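Local coordinates for protein glutathione peroxidase (PDB 2V1M) that reduces hydrogen peroxide to water by oxidising two molecules of glutathione to the disulfide, as a glutathione peroxidase of the parasite Schistosoma mansoni, at residues A[7-10]-A[11-15]; A[138-141]-A[142-146]. All coordinates share one frame; numbering follows the deposited sequence.

Contact 1. Residues A[7-10]-A[11-15]; sequences SWNS and IYEFT
Phe-14 drives the edge of its ring into the face of Trp-8, a T-shaped stack across a chain reversal in which an ST turn at Ser-10 leads into a short 3-10 segment, residues 11-13, just before strand 15-17. The planes stand 72° apart, and the centroid of the indole five-membered ring lies 4.6 Å from that of Phe-14. Phe-14 CE1 is the leading atom, sitting above the middle of the indole and 3.5 Å from Trp-8 CE2.

Glu-13 comes in at a different part of the same indole: OE1 lies near the ring plane, at the edge, only 2.9 Å from Trp-8 CD1. Its other oxygen, OE2, takes the backbone N-H of Asn-9 at 3.1 Å, with the donor well above the carboxylate plane rather than in it. The chain beyond CG is extended (chi2 178°), which carries the carboxylate back along the peptide to residues four and five positions earlier. A water donates to Glu-13 OE2 and also bonds Ser-10 OG, 2.8 Å away, so the carboxylate and the serine hydroxyl are linked.

Further out, helix 113-121 packs against the aromatic pair: both Trp-8 and Phe-14 touch Asp-113, and both meet Phe-117. Within the reversal itself, a weak backbone bond runs from Glu-13 N to Ser-10 O. The ST turn depends on Ser-10, whose CB-OG bond is set between the backbone N and the carbonyl carbon (chi1 76°); from there Ser-10 OG accepts the N-H of Tyr-12 at 3.0 Å and lies 3.2 Å from Tyr-12 CD2.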
loop_
_atom_site.group_PDB
_atom_site.type_symbol
_atom_site.label_atom_id
_atom_site.label_comp_id
_atom_site.label_asym_id
_atom_site.label_seq_id
_atom_site.Cartn_x
_atom_site.Cartn_y
_atom_site.Cartn_z
ATOM N N SER A 7 -6.576 -8.965 18.734
ATOM C CA SER A 7 -7.287 -7.814 19.267
ATOM C C SER A 7 -7.010 -6.522 18.510
ATOM O O SER A 7 -7.503 -5.495 18.882
ATOM C CB SER A 7 -7.022 -7.636 20.769
ATOM O OG SER A 7 -6.122 -6.573 20.973
ATOM N N TRP A 8 -6.172 -6.567 17.481
ATOM C CA TRP A 8 -5.774 -5.357 16.779
ATOM C C TRP A 8 -6.996 -4.602 16.290
ATOM O O TRP A 8 -7.879 -5.170 15.691
ATOM C CB TRP A 8 -4.920 -5.746 15.583
ATOM C CG TRP A 8 -3.667 -6.491 15.889
ATOM C CD1 TRP A 8 -2.723 -6.194 16.844
ATOM C CD2 TRP A 8 -3.169 -7.614 15.169
ATOM N NE1 TRP A 8 -1.678 -7.086 16.760
ATOM C CE2 TRP A 8 -1.906 -7.943 15.713
ATOM C CE3 TRP A 8 -3.633 -8.330 14.062
ATOM C CZ2 TRP A 8 -1.143 -9.016 15.234
ATOM C CZ3 TRP A 8 -2.868 -9.388 13.579
ATOM C CH2 TRP A 8 -1.634 -9.710 14.152
ATOM N N ASN A 9 -7.007 -3.300 16.503
ATOM C CA ASN A 9 -8.195 -2.516 16.238
ATOM C C ASN A 9 -7.992 -1.485 15.126
ATOM O O ASN A 9 -8.992 -0.905 14.695
ATOM C CB ASN A 9 -8.668 -1.766 17.520
ATOM C CG ASN A 9 -9.376 -2.682 18.589
ATOM O OD1 ASN A 9 -9.861 -3.758 18.285
ATOM N ND2 ASN A 9 -9.409 -2.203 19.861
ATOM N N SER A 10 -6.764 -1.247 14.659
ATOM C CA SER A 10 -6.553 -0.248 13.612
ATOM C C SER A 10 -5.179 -0.530 13.031
ATOM O O SER A 10 -4.364 -1.310 13.613
ATOM C CB SER A 10 -6.578 1.194 14.162
ATOM O OG SER A 10 -5.369 1.487 14.828
ATOM N N ILE A 11 -4.820 0.146 11.923
ATOM C CA ILE A 11 -3.494 -0.038 11.367
ATOM C C ILE A 11 -2.431 0.568 12.273
ATOM O O ILE A 11 -1.237 0.247 12.099
ATOM C CB ILE A 11 -3.365 0.555 9.944
ATOM C CG1 ILE A 11 -3.532 2.085 9.915
ATOM C CG2 ILE A 11 -4.242 -0.188 8.938
ATOM C CD1 ILE A 11 -2.899 2.756 8.688
ATOM N N TYR A 12 -2.796 1.447 13.215
ATOM C CA TYR A 12 -1.788 2.168 14.005
ATOM C C TYR A 12 -1.019 1.249 14.944
ATOM O O TYR A 12 0.048 1.638 15.426
ATOM C CB TYR A 12 -2.466 3.261 14.830
ATOM C CG TYR A 12 -3.346 4.167 14.042
ATOM C CD1 TYR A 12 -2.966 4.588 12.789
ATOM C CD2 TYR A 12 -4.575 4.624 14.580
ATOM C CE1 TYR A 12 -3.787 5.451 12.065
ATOM C CE2 TYR A 12 -5.386 5.499 13.885
ATOM C CZ TYR A 12 -5.013 5.900 12.643
ATOM O OH TYR A 12 -5.844 6.793 11.971
ATOM N N GLU A 13 -1.547 0.045 15.178
ATOM C CA GLU A 13 -0.893 -0.878 16.105
ATOM C C GLU A 13 0.388 -1.472 15.540
ATOM O O GLU A 13 1.166 -2.048 16.322
ATOM C CB GLU A 13 -1.850 -1.984 16.490
ATOM C CG GLU A 13 -2.986 -1.418 17.328
ATOM C CD GLU A 13 -4.012 -2.413 17.718
ATOM O OE1 GLU A 13 -3.862 -3.577 17.289
ATOM O OE2 GLU A 13 -4.981 -2.086 18.439
ATOM N N PHE A 14 0.603 -1.393 14.223
ATOM C CA PHE A 14 1.692 -2.134 13.564
ATOM C C PHE A 14 2.909 -1.268 13.346
ATOM O O PHE A 14 2.807 -0.046 13.137
ATOM C CB PHE A 14 1.220 -2.722 12.224
ATOM C CG PHE A 14 0.020 -3.558 12.418
ATOM C CD1 PHE A 14 0.122 -4.801 13.073
ATOM C CD2 PHE A 14 -1.247 -3.068 12.096
ATOM C CE1 PHE A 14 -1.005 -5.549 13.382
ATOM C CE2 PHE A 14 -2.381 -3.804 12.412
ATOM C CZ PHE A 14 -2.273 -5.009 13.062
ATOM N N THR A 15 4.068 -1.938 13.350
ATOM C CA THR A 15 5.348 -1.333 13.087
ATOM C C THR A 15 5.954 -2.061 11.895
ATOM O O THR A 15 5.864 -3.312 11.802
ATOM C CB THR A 15 6.277 -1.424 14.349
ATOM O OG1 THR A 15 5.597 -0.768 15.424
ATOM C CG2 THR A 15 7.591 -0.703 14.150
HETATM O O HOH W 1 -5.906 0.607 17.411
#

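Contact 2. Residues A[138-141]-A[142-146]; sequences LVDR and QGQPV
Asp-140 and Gln-144 lie side by side and point the same way, their carboxylate and amide planes 44° apart, while Gln-142 crosses the aspartate at about a right angle. A single oxygen, Asp-140 OD1, does most of the work. It accepts Gln-142 N at 2.9 Å, which makes an Asx turn, and the straighter bond from Gln-144 N, also 2.9 Å from Asp-140 OD1; the two donors arrive from opposite faces of the carboxylate. Asp-140 can reach both because chi1 of 74° folds CG in over its own backbone.

Gln-144, bent at chi2, sends NE2 to Gln-142 O at 3.1 Å in a nearly straight bond, and the same NE2 also reaches Asn-9 O. Gln-142 turns its amide elsewhere, with NE2 bonded to Lys-169 O.

Away from the carboxylate, Val-139 CG1 packs 3.3 Å from Gly-143 C. Val-139 and Pro-145 form an antiparallel non-hydrogen-bonded pair, and on the next rung Val-146 N donates to Leu-138 O at 2.9 Å.

Two backbone bonds close the reversal, Gly-143 N to Asp-140 O at 2.9 Å and Asp-140 N to Gln-144 O at 3.0 Å. With glycine at positive phi (79°) after a type I turn, this is a 3:5 beta hairpin with a G1 beta bulge, connecting the last two strands of the thioredoxin-like sheet.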
loop_
_atom_site.group_PDB
_atom_site.type_symbol
_atom_site.label_atom_id
_atom_site.label_comp_id
_atom_site.label_asym_id
_atom_site.label_seq_id
_atom_site.Cartn_x
_atom_site.Cartn_y
_atom_site.Cartn_z
ATOM N N LEU A 138 -7.909 0.622 1.204
ATOM C CA LEU A 138 -8.197 2.001 1.559
ATOM C C LEU A 138 -8.579 2.033 3.049
ATOM O O LEU A 138 -9.472 1.306 3.508
ATOM C CB LEU A 138 -9.341 2.522 0.701
ATOM C CG LEU A 138 -9.792 3.952 0.961
ATOM C CD1 LEU A 138 -8.640 4.948 0.744
ATOM C CD2 LEU A 138 -10.993 4.292 0.090
ATOM N N VAL A 139 -7.872 2.905 3.777
ATOM C CA VAL A 139 -7.941 3.018 5.237
ATOM C C VAL A 139 -8.362 4.445 5.568
ATOM O O VAL A 139 -7.773 5.430 5.071
ATOM C CB VAL A 139 -6.575 2.687 5.836
ATOM C CG1 VAL A 139 -6.586 2.842 7.385
ATOM C CG2 VAL A 139 -6.090 1.301 5.435
ATOM N N ASP A 140 -9.387 4.566 6.421
ATOM C CA ASP A 140 -9.907 5.877 6.771
ATOM C C ASP A 140 -9.004 6.618 7.792
ATOM O O ASP A 140 -7.951 6.125 8.223
ATOM C CB ASP A 140 -11.374 5.731 7.230
ATOM C CG ASP A 140 -11.545 5.121 8.629
ATOM O OD1 ASP A 140 -10.554 4.951 9.376
ATOM O OD2 ASP A 140 -12.725 4.819 8.927
ATOM N N ARG A 141 -9.445 7.835 8.130
ATOM C CA ARG A 141 -8.675 8.697 9.041
ATOM C C ARG A 141 -8.589 8.170 10.476
ATOM O O ARG A 141 -7.830 8.751 11.267
ATOM C CB ARG A 141 -9.253 10.090 9.067
ATOM C CG ARG A 141 -9.082 10.878 7.735
ATOM C CD ARG A 141 -9.597 12.289 7.885
ATOM N NE ARG A 141 -9.585 13.135 6.684
ATOM C CZ ARG A 141 -8.537 13.832 6.252
ATOM N NH1 ARG A 141 -7.347 13.707 6.818
ATOM N NH2 ARG A 141 -8.652 14.660 5.210
ATOM N N GLN A 142 -9.358 7.118 10.794
ATOM C CA GLN A 142 -9.293 6.425 12.084
ATOM C C GLN A 142 -8.577 5.084 11.981
ATOM O O GLN A 142 -8.620 4.268 12.909
ATOM C CB GLN A 142 -10.704 6.268 12.701
ATOM C CG GLN A 142 -11.301 7.582 13.126
ATOM C CD GLN A 142 -11.815 8.426 11.975
ATOM O OE1 GLN A 142 -12.520 7.937 11.090
ATOM N NE2 GLN A 142 -11.479 9.704 12.002
ATOM N N GLY A 143 -7.893 4.831 10.870
ATOM C CA GLY A 143 -7.046 3.658 10.758
ATOM C C GLY A 143 -7.805 2.366 10.458
ATOM O O GLY A 143 -7.255 1.274 10.623
ATOM N N GLN A 144 -9.055 2.503 9.997
ATOM C CA GLN A 144 -9.926 1.346 9.719
ATOM C C GLN A 144 -9.882 1.027 8.224
ATOM O O GLN A 144 -10.206 1.886 7.394
ATOM C CB GLN A 144 -11.365 1.664 10.124
ATOM C CG GLN A 144 -11.470 2.191 11.555
ATOM C CD GLN A 144 -10.978 1.179 12.555
ATOM O OE1 GLN A 144 -11.570 0.108 12.685
ATOM N NE2 GLN A 144 -9.894 1.481 13.252
ATOM N N PRO A 145 -9.500 -0.208 7.854
ATOM C CA PRO A 145 -9.565 -0.622 6.416
ATOM C C PRO A 145 -11.034 -0.811 6.016
ATOM O O PRO A 145 -11.732 -1.690 6.550
ATOM C CB PRO A 145 -8.796 -1.940 6.372
ATOM C CG PRO A 145 -8.010 -1.985 7.699
ATOM C CD PRO A 145 -8.933 -1.297 8.685
ATOM N N VAL A 146 -11.498 0.032 5.087
ATOM C CA VAL A 146 -12.904 0.036 4.722
ATOM C C VAL A 146 -13.155 -0.316 3.263
ATOM O O VAL A 146 -14.350 -0.440 2.893
ATOM C CB VAL A 146 -13.641 1.328 5.130
ATOM C CG1 VAL A 146 -13.631 1.495 6.642
ATOM C CG2 VAL A 146 -13.029 2.545 4.428
#

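How the contacts relate
Contact 1 comes first along the chain, in the N-terminal loop ahead of strand 15-17; contact 2 follows far later, at the hairpin between strands 136-139 and 145-149. In space their centres are about 11 Å apart, on the same side of the molecule's centre, and the two touch. Ile-11 N lies 3.0 Å from Gly-143 O, probably as a hydrogen bond, so the N-terminal loop is tied to the hairpin turn. Helix 113-121 is shared: Phe-117 packs on Ile-11 and on Pro-145, and Arg-121 bonds Asn-9 O and Gln-144 OE1. The N-terminal loop is thereby joined to the turn that leads into 145-149, an outermost strand of the mixed sheet within this chain.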